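Cro protein (PDB 3BD1) probably binds operator DNA through a helix-turn-helix domain and acts as a prophage transcription factor of the Cro type. Local coordinates at residues Ala39-Cys42 and Ile43-Glu46; Ala52-Cys55 and Arg56-Arg59. All coordinates share one frame; numbering follows the deposited sequence.

Interaction 1 (Ala39-Cys42 and Ile43-Glu46)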
loop_
_atom_site.group_PDB
_atom_site.type_symbol
_atom_site.label_atom_id
_atom_site.label_comp_id
_atom_site.label_asym_id
_atom_site.label_seq_id
_atom_site.Cartn_x
_atom_site.Cartn_y
_atom_site.Cartn_z
ATOM N N ALA A 39 -15.040 11.567 7.769
ATOM C CA ALA A 39 -15.975 12.040 6.757
ATOM C C ALA A 39 -15.367 13.278 6.103
ATOM O O ALA A 39 -15.523 13.468 4.891
ATOM C CB ALA A 39 -17.366 12.367 7.380
ATOM N N GLU A 40 -14.706 14.114 6.899
ATOM C CA GLU A 40 -14.196 15.391 6.389
ATOM C C GLU A 40 -12.953 15.261 5.516
ATOM O O GLU A 40 -12.465 16.275 4.976
ATOM C CB GLU A 40 -13.898 16.346 7.532
ATOM C CG GLU A 40 -12.732 15.971 8.411
ATOM C CD GLU A 40 -13.047 15.031 9.554
ATOM O OE1 GLU A 40 -12.156 14.991 10.431
ATOM O OE2 GLU A 40 -14.118 14.373 9.575
ATOM N N ARG A 41 -12.461 14.035 5.369
ATOM C CA ARG A 41 -11.339 13.780 4.463
ATOM C C ARG A 41 -11.725 13.063 3.179
ATOM O O ARG A 41 -10.876 12.843 2.310
ATOM C CB ARG A 41 -10.183 13.063 5.159
ATOM C CG ARG A 41 -9.536 13.799 6.355
ATOM C CD ARG A 41 -9.448 15.327 6.205
ATOM N NE ARG A 41 -8.605 15.727 5.082
ATOM C CZ ARG A 41 -7.282 15.828 5.160
ATOM N NH1 ARG A 41 -6.646 15.570 6.297
ATOM N NH2 ARG A 41 -6.606 16.191 4.087
ATOM N N CYS A 42 -12.997 12.680 3.041
ATOM C CA CYS A 42 -13.370 11.882 1.866
ATOM C C CYS A 42 -13.195 12.635 0.532
ATOM O O CYS A 42 -12.657 12.043 -0.415
ATOM C CB CYS A 42 -14.804 11.369 1.991
ATOM S SG CYS A 42 -14.927 10.084 3.266
ATOM N N ILE A 43 -13.679 13.876 0.450
ATOM C CA ILE A 43 -13.486 14.649 -0.788
ATOM C C ILE A 43 -12.001 14.775 -1.102
ATOM O O ILE A 43 -11.604 14.663 -2.256
ATOM C CB ILE A 43 -14.168 16.026 -0.772
ATOM C CG1 ILE A 43 -15.686 15.886 -0.853
ATOM C CG2 ILE A 43 -13.722 16.899 -1.955
ATOM C CD1 ILE A 43 -16.459 17.199 -0.786
ATOM N N ASP A 44 -11.193 15.010 -0.080
ATOM C CA ASP A 44 -9.753 15.170 -0.298
ATOM C C ASP A 44 -9.179 13.892 -0.901
ATOM O O ASP A 44 -8.362 13.958 -1.811
ATOM C CB ASP A 44 -9.057 15.493 1.016
ATOM C CG ASP A 44 -9.454 16.839 1.589
ATOM O OD1 ASP A 44 -9.768 17.744 0.788
ATOM O OD2 ASP A 44 -9.440 16.950 2.832
ATOM N N ILE A 45 -9.601 12.744 -0.379
ATOM C CA ILE A 45 -9.095 11.474 -0.897
ATOM C C ILE A 45 -9.548 11.268 -2.343
ATOM O O ILE A 45 -8.765 10.826 -3.205
ATOM C CB ILE A 45 -9.494 10.273 0.010
ATOM C CG1 ILE A 45 -8.842 10.397 1.399
ATOM C CG2 ILE A 45 -9.196 8.954 -0.709
ATOM C CD1 ILE A 45 -9.438 9.471 2.470
ATOM N N GLU A 46 -10.824 11.555 -2.593
ATOM C CA GLU A 46 -11.337 11.452 -3.958
ATOM C C GLU A 46 -10.496 12.334 -4.909
ATOM O O GLU A 46 -10.170 11.924 -6.030
ATOM C CB GLU A 46 -12.801 11.855 -4.035
ATOM C CG GLU A 46 -13.379 11.787 -5.421
ATOM C CD GLU A 46 -14.856 12.075 -5.488
ATOM O OE1 GLU A 46 -15.636 11.620 -4.636
ATOM O OE2 GLU A 46 -15.252 12.756 -6.445
HETATM O O HOH W 1 -15.208 15.088 2.669
HETATM O O HOH W 2 -12.536 16.310 2.234
#
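Arg41 curls forward to Asp44 because its chain is bent at both chi2 and chi3 (-63°), while Asp44 sends CG anti to its own carbonyl carbon (chi1 -66°), back down the helix axis toward the preceding turn. The two meet in a salt bridge: NE of Arg41 gives its N-H to OD2 of Asp44 at 2.7 Å, on the lone pair that faces away from the other carboxylate oxygen. Arg41 NH2 adds a weak second bond to the same oxygen and also reaches Leu21 O, which fixes the rotation of the guanidinium. OD2 and CG of Asp44 lie at the guanidinium edge, close to its plane, but the carboxylate is turned so that the two planes stand 79° apart. Alongside run the helical i to i+4 bonds: Ile45 N donates to Arg41 O at 3.0 Å and Glu46 N to Cys42 O at 2.9 Å. For the two pairs just before these, a water stands between carbonyl and amide: one donates to Ala39 O and accepts from Ile43 N, the other does the same between Glu40 O and Asp44 N. Ile45 and Arg41 both pack on Trp31, with Leu21 beside Ile45. This is an i to i+3 salt bridge leading into helix 42-48 of a helix-turn-helix protein.

Interaction 2 (Ala52-Cys55 and Arg56-Arg59)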
loop_
_atom_site.group_PDB
_atom_site.type_symbol
_atom_site.label_atom_id
_atom_site.label_comp_id
_atom_site.label_asym_id
_atom_site.label_seq_id
_atom_site.Cartn_x
_atom_site.Cartn_y
_atom_site.Cartn_z
ATOM N N ALA A 52 -9.996 7.638 -8.308
ATOM C CA ALA A 52 -9.824 6.178 -8.278
ATOM C C ALA A 52 -10.701 5.606 -7.172
ATOM O O ALA A 52 -11.163 4.481 -7.307
ATOM C CB ALA A 52 -8.397 5.788 -8.007
ATOM N N VAL A 53 -10.933 6.398 -6.132
ATOM C CA VAL A 53 -11.995 6.117 -5.167
ATOM C C VAL A 53 -12.819 7.366 -5.059
ATOM O O VAL A 53 -12.338 8.490 -5.256
ATOM C CB VAL A 53 -11.468 5.705 -3.811
ATOM C CG1 VAL A 53 -10.675 4.396 -3.928
ATOM C CG2 VAL A 53 -10.686 6.757 -3.142
ATOM N N ILE A 54 -14.096 7.163 -4.763
ATOM C CA ILE A 54 -15.036 8.253 -4.577
ATOM C C ILE A 54 -15.608 8.235 -3.180
ATOM O O ILE A 54 -15.536 7.249 -2.464
ATOM C CB ILE A 54 -16.136 8.282 -5.649
ATOM C CG1 ILE A 54 -17.020 7.040 -5.566
ATOM C CG2 ILE A 54 -15.496 8.438 -7.029
ATOM C CD1 ILE A 54 -18.260 7.182 -6.425
ATOM N N CYS A 55 -16.200 9.362 -2.791
ATOM C CA CYS A 55 -16.691 9.557 -1.437
ATOM C C CYS A 55 -17.635 8.423 -1.003
ATOM O O CYS A 55 -17.522 7.933 0.108
ATOM C CB CYS A 55 -17.436 10.905 -1.324
ATOM S SG CYS A 55 -16.304 12.306 -1.383
ATOM N N ARG A 56 -18.540 8.002 -1.877
ATOM C CA ARG A 56 -19.528 6.962 -1.527
ATOM C C ARG A 56 -18.865 5.623 -1.263
ATOM O O ARG A 56 -19.399 4.814 -0.506
ATOM C CB ARG A 56 -20.541 6.863 -2.663
ATOM C CG ARG A 56 -21.525 5.750 -2.661
ATOM C CD ARG A 56 -22.536 5.899 -1.561
ATOM N NE ARG A 56 -23.399 4.712 -1.577
ATOM C CZ ARG A 56 -24.625 4.663 -1.073
ATOM N NH1 ARG A 56 -25.156 5.727 -0.487
ATOM N NH2 ARG A 56 -25.316 3.531 -1.142
ATOM N N GLU A 57 -17.707 5.376 -1.863
ATOM C CA GLU A 57 -16.981 4.155 -1.599
ATOM C C GLU A 57 -16.288 4.207 -0.262
ATOM O O GLU A 57 -16.145 3.177 0.410
ATOM C CB GLU A 57 -15.979 3.853 -2.716
ATOM C CG GLU A 57 -16.632 3.607 -4.068
ATOM C CD GLU A 57 -15.712 3.642 -5.269
ATOM O OE1 GLU A 57 -14.702 4.337 -5.276
ATOM O OE2 GLU A 57 -15.979 2.978 -6.283
ATOM N N LEU A 58 -15.838 5.404 0.120
ATOM C CA LEU A 58 -15.156 5.576 1.390
ATOM C C LEU A 58 -16.107 5.560 2.577
ATOM O O LEU A 58 -15.840 4.937 3.602
ATOM C CB LEU A 58 -14.329 6.873 1.358
ATOM C CG LEU A 58 -13.123 6.884 0.414
ATOM C CD1 LEU A 58 -12.774 8.365 0.072
ATOM C CD2 LEU A 58 -11.966 6.112 1.000
ATOM N N ARG A 59 -17.230 6.251 2.447
ATOM C CA ARG A 59 -18.165 6.412 3.554
ATOM C C ARG A 59 -19.575 6.319 3.003
ATOM O O ARG A 59 -20.287 7.313 2.839
ATOM C CB ARG A 59 -17.934 7.701 4.351
ATOM C CG ARG A 59 -16.640 7.734 5.158
ATOM C CD ARG A 59 -16.615 6.727 6.321
ATOM N NE ARG A 59 -17.728 6.938 7.243
ATOM C CZ ARG A 59 -17.710 7.817 8.238
ATOM N NH1 ARG A 59 -16.624 8.549 8.452
ATOM N NH2 ARG A 59 -18.760 7.980 9.024
HETATM O O HOH W 3 -12.832 2.279 -6.603
#
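Glu57 reaches back along the chain to Ile54, and the carboxylate atom OE1 takes the N-H of Ile54 at 2.9 Å. Ile54 is the N-cap residue, so this is the half of a capping box supplied by the N3 residue. The return bond, Glu57 N to Ile54 O at 2.9 Å, is backbone to backbone, since the isoleucine side chain has no acceptor. The donors at Ile54 O differ: Glu57 N sits above the carbonyl plane, whereas Leu58 N, at 3.2 Å, lies in that plane. OE1 is met on its anti side, 34° out of the carboxylate plane. Extended beyond CG (chi2 165°), the Glu57 chain runs obliquely past Ile54, whose CG1 lies 3.7 Å from CD of Glu57.

The tight part is this capping turn, continued where Arg59 N closes on Cys55 O at 2.9 Å. Leu58 CD1 and Val53 CG2, 4.2 Å apart, make a buried but light apolar contact, the two side chains crossing at about a right angle. The buried Arg59 sends its end away from the turn, to a salt bridge with Asp61 and a bond to Val37 O. The other side is looser. Ile54 is exposed, its CD1 stopping 4.4 Å from CB of Arg56, and a water links Ala52 O with Glu57 OE1. Arg56 leads its guanidinium away from the turn to Phe63 O.

Within the all-helical fold, Val53 and Leu58 lie against helix 3-11 through Ile6 and Ala3, while Val53 and Cys55 rest on helix 42-48 through Ile45 and Ile43.

From the N terminus, the chain passes through helices 3-11, 14-21 and 25-34 before it reaches interaction 1, which closes the turn entering helix 42-48. The loop after that helix then leads to interaction 2, where a second turn closes at the start of helix 55-58. The two contacts follow in series and neither encloses the other, yet they touch in space, with centres about 8 Å apart. Glu46 spans the gap: its OE1 lies 3.0 Å from Cys55 N, a probable hydrogen bond onto the first turn of the later helix. Nearby, Cys42 SG packs on Arg59 CG, which brings the Cys42 end of helix 42-48 against the far end of helix 55-58.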